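Local coordinates for lipolytic enzyme (Clostridium thermocellum, PDB 2VPT), which is the catalytic domain of a cellulosomal family 3 carbohydrate esterase, an acetylxylan esterase that removes acetyl groups from xylan, at residues Val125-Pro130 / Val156-Leu161. Residues are numbered along the deposited sequence; the frame is centred on the assembly and turned at random.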
ATOM      1  N   VAL A 125      19.498  11.034   0.492  1.00 10.47           N
ATOM      2  CA  VAL A 125      18.497  11.797  -0.249  1.00 10.80           C
ATOM      3  C   VAL A 125      18.607  11.433  -1.718  1.00 10.76           C
ATOM      4  O   VAL A 125      19.677  11.597  -2.313  1.00 11.03           O
ATOM      5  CB  VAL A 125      18.694  13.308  -0.059  1.00 10.72           C
ATOM      6  CG1 VAL A 125      17.659  14.081  -0.889  1.00 12.34           C
ATOM      7  CG2 VAL A 125      18.578  13.666   1.436  1.00 11.71           C
ATOM      8  N   ALA A 126      17.504  10.963  -2.300  1.00 10.22           N
ATOM      9  CA  ALA A 126      17.451  10.535  -3.695  1.00 10.31           C
ATOM     10  C   ALA A 126      16.796  11.550  -4.630  1.00 10.28           C
ATOM     11  O   ALA A 126      15.876  12.270  -4.236  1.00 11.22           O
ATOM     12  CB  ALA A 126      16.701   9.218  -3.803  1.00 10.48           C
ATOM     13  N   ASP A 127      17.266  11.584  -5.875  1.00 10.23           N
ATOM     14  CA  ASP A 127      16.480  12.156  -6.964  1.00 10.75           C
ATOM     15  C   ASP A 127      15.622  11.073  -7.646  1.00 10.83           C
ATOM     16  O   ASP A 127      15.548   9.943  -7.140  1.00 11.44           O
ATOM     17  CB  ASP A 127      17.348  12.990  -7.925  1.00 11.20           C
ATOM     18  CG  ASP A 127      18.265  12.177  -8.801  1.00 12.67           C
ATOM     19  OD1 ASP A 127      18.345  10.945  -8.649  1.00 12.71           O
ATOM     20  OD2 ASP A 127      18.915  12.808  -9.676  1.00 14.34           O
ATOM     21  N   TYR A 128      14.944  11.407  -8.740  1.00 11.13           N
ATOM     22  CA  TYR A 128      13.997  10.516  -9.398  1.00 11.39           C
ATOM     23  C   TYR A 128      14.522   9.966 -10.714  1.00 11.90           C
ATOM     24  O   TYR A 128      15.319  10.590 -11.412  1.00 12.42           O
ATOM     25  CB  TYR A 128      12.669  11.254  -9.661  1.00 11.32           C
ATOM     26  CG  TYR A 128      11.859  11.518  -8.420  1.00 10.80           C
ATOM     27  CD1 TYR A 128      10.743  10.765  -8.139  1.00 11.16           C
ATOM     28  CD2 TYR A 128      12.201  12.538  -7.526  1.00 10.41           C
ATOM     29  CE1 TYR A 128       9.980  11.008  -7.003  1.00 10.33           C
ATOM     30  CE2 TYR A 128      11.453  12.772  -6.393  1.00 10.65           C
ATOM     31  CZ  TYR A 128      10.349  11.991  -6.126  1.00 10.01           C
ATOM     32  OH  TYR A 128       9.590  12.245  -4.992  1.00 11.20           O
ATOM     33  N   TYR A 129      14.042   8.781 -11.068  1.00 12.14           N
ATOM     34  CA  TYR A 129      14.165   8.301 -12.439  1.00 12.98           C
ATOM     35  C   TYR A 129      13.509   9.360 -13.343  1.00 14.05           C
ATOM     36  O   TYR A 129      12.589  10.058 -12.924  1.00 13.65           O
ATOM     37  CB  TYR A 129      13.513   6.920 -12.596  1.00 13.21           C
ATOM     38  CG  TYR A 129      12.072   6.856 -12.158  1.00 13.64           C
ATOM     39  CD1 TYR A 129      11.048   7.046 -13.069  1.00 14.84           C
ATOM     40  CD2 TYR A 129      11.734   6.637 -10.818  1.00 13.55           C
ATOM     41  CE1 TYR A 129       9.724   7.012 -12.680  1.00 15.33           C
ATOM     42  CE2 TYR A 129      10.411   6.606 -10.413  1.00 13.22           C
ATOM     43  CZ  TYR A 129       9.406   6.788 -11.348  1.00 14.31           C
ATOM     44  OH  TYR A 129       8.077   6.744 -10.970  1.00 17.63           O
ATOM     45  N   PRO A 130      13.998   9.517 -14.571  1.00 15.34           N
ATOM     46  CA  PRO A 130      13.576  10.650 -15.415  1.00 16.33           C
ATOM     47  C   PRO A 130      12.225  10.471 -16.132  1.00 17.98           C
ATOM     48  O   PRO A 130      12.149  10.516 -17.370  1.00 19.20           O
ATOM     49  CB  PRO A 130      14.729  10.751 -16.414  1.00 17.42           C
ATOM     50  CG  PRO A 130      15.133   9.331 -16.602  1.00 16.26           C
ATOM     51  CD  PRO A 130      15.042   8.710 -15.224  1.00 15.28           C
ATOM     52  N   VAL A 156      24.852  13.506   5.361  1.00 16.04           N
ATOM     53  CA  VAL A 156      23.830  13.410   4.311  1.00 15.29           C
ATOM     54  C   VAL A 156      24.507  13.116   2.975  1.00 15.12           C
ATOM     55  O   VAL A 156      25.552  13.705   2.645  1.00 15.80           O
ATOM     56  CB  VAL A 156      22.939  14.681   4.247  1.00 15.73           C
ATOM     57  CG1 VAL A 156      23.776  15.939   3.947  1.00 16.80           C
ATOM     58  CG2 VAL A 156      21.806  14.515   3.236  1.00 15.48           C
ATOM     59  N   TYR A 157      23.924  12.200   2.208  1.00 13.52           N
ATOM     60  CA  TYR A 157      24.540  11.654   1.012  1.00 13.46           C
ATOM     61  C   TYR A 157      23.507  11.572  -0.090  1.00 12.76           C
ATOM     62  O   TYR A 157      22.356  11.226   0.167  1.00 13.38           O
ATOM     63  CB  TYR A 157      25.102  10.249   1.316  1.00 14.80           C
ATOM     64  CG  TYR A 157      26.047  10.268   2.492  1.00 16.19           C
ATOM     65  CD1 TYR A 157      27.385  10.615   2.317  1.00 18.16           C
ATOM     66  CD2 TYR A 157      25.603   9.996   3.779  1.00 17.77           C
ATOM     67  CE1 TYR A 157      28.255  10.661   3.396  1.00 19.32           C
ATOM     68  CE2 TYR A 157      26.467  10.042   4.873  1.00 18.63           C
ATOM     69  CZ  TYR A 157      27.790  10.385   4.670  1.00 19.31           C
ATOM     70  OH  TYR A 157      28.663  10.437   5.744  1.00 21.35           O
ATOM     71  N   PHE A 158      23.919  11.887  -1.308  1.00 12.72           N
ATOM     72  CA  PHE A 158      23.059  11.901  -2.476  1.00 13.12           C
ATOM     73  C   PHE A 158      23.023  10.530  -3.131  1.00 12.80           C
ATOM     74  O   PHE A 158      24.047   9.883  -3.325  1.00 14.02           O
ATOM     75  CB  PHE A 158      23.576  12.958  -3.475  1.00 13.66           C
ATOM     76  CG  PHE A 158      22.803  13.040  -4.760  1.00 13.87           C
ATOM     77  CD1 PHE A 158      21.429  13.243  -4.773  1.00 13.71           C
ATOM     78  CD2 PHE A 158      23.458  12.954  -5.969  1.00 14.99           C
ATOM     79  CE1 PHE A 158      20.749  13.328  -5.971  1.00 14.22           C
ATOM     80  CE2 PHE A 158      22.782  13.048  -7.159  1.00 14.08           C
ATOM     81  CZ  PHE A 158      21.420  13.231  -7.162  1.00 14.36           C
ATOM     82  N   VAL A 159      21.827  10.089  -3.486  1.00 11.79           N
ATOM     83  CA  VAL A 159      21.615   8.847  -4.210  1.00 12.11           C
ATOM     84  C   VAL A 159      21.051   9.204  -5.576  1.00 12.17           C
ATOM     85  O   VAL A 159      19.906   9.656  -5.704  1.00 11.42           O
ATOM     86  CB  VAL A 159      20.669   7.909  -3.445  1.00 12.18           C
ATOM     87  CG1 VAL A 159      20.407   6.635  -4.260  1.00 12.42           C
ATOM     88  CG2 VAL A 159      21.245   7.600  -2.050  1.00 12.88           C
ATOM     89  N   LYS A 160      21.879   9.043  -6.602  1.00 12.18           N
ATOM     90  CA  LYS A 160      21.512   9.473  -7.943  1.00 13.35           C
ATOM     91  C   LYS A 160      20.686   8.425  -8.680  1.00 12.57           C
ATOM     92  O   LYS A 160      21.145   7.793  -9.626  1.00 12.87           O
ATOM     93  CB  LYS A 160      22.780   9.814  -8.745  1.00 14.08           C
ATOM     94  CG  LYS A 160      22.497  10.567 -10.034  1.00 15.88           C
ATOM     95  CD  LYS A 160      23.770  10.996 -10.746  1.00 17.60           C
ATOM     96  CE  LYS A 160      23.536  11.312 -12.192  1.00 21.88           C
ATOM     97  NZ  LYS A 160      24.696  12.053 -12.775  1.00 26.13           N
ATOM     98  N   LEU A 161      19.435   8.257  -8.265  1.00 11.87           N
ATOM     99  CA  LEU A 161      18.531   7.354  -8.961  1.00 12.17           C
ATOM    100  C   LEU A 161      18.337   7.724 -10.429  1.00 13.19           C
ATOM    101  O   LEU A 161      18.017   6.869 -11.269  1.00 13.65           O
ATOM    102  CB  LEU A 161      17.175   7.270  -8.244  1.00 11.63           C
ATOM    103  CG  LEU A 161      17.223   6.780  -6.792  1.00 11.08           C
ATOM    104  CD1 LEU A 161      15.832   6.693  -6.205  1.00 11.45           C
ATOM    105  CD2 LEU A 161      17.936   5.431  -6.685  1.00 11.31           C
TER
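Val159 O draws in three groups: Asp127 N donates a rather long hydrogen bond to it (3.3 Å), Ala126 CA adds a CA-H...O contact, and Leu161 N bonds to it weakly, closing an inverse gamma turn centred on Lys160. Here two neighbouring parallel strands, 122-126 and 156-159, reach their C-terminal ends in the sheet of an SGNH-hydrolase fold; helix 142-151 in the connection between them makes this a beta-alpha-beta unit. Further back, Val125 bonds through N to Tyr157 O at 2.9 Å and through O to Val159 N, the staggered pattern of parallel strands. Beta-branched valines suit these extended backbones. Val125 and Val156 meet through their CG2 methyls (3.8 Å) on the face packed by helix 142-151. On the other face, Ala126, with just a methyl, leaves room for Leu161 CD1, 3.6 Å from its CB, and also touches Trp191 of helix 181-203. Phe158 CG lies anti to the backbone N (chi1 178°), swinging the ring forward along the strand to Asp127. The carboxylate stands steeply to the ring, 77° between planes, and OD2 lies at the ring edge, where the slightly positive C-H groups should favour an anion. Ser162 OG hydrogen-bonds OD2, fixing the aspartate where both segments leave the sheet. Lys160 N sits over the centre of one face of the Phe158 ring, 4.1 Å above its plane.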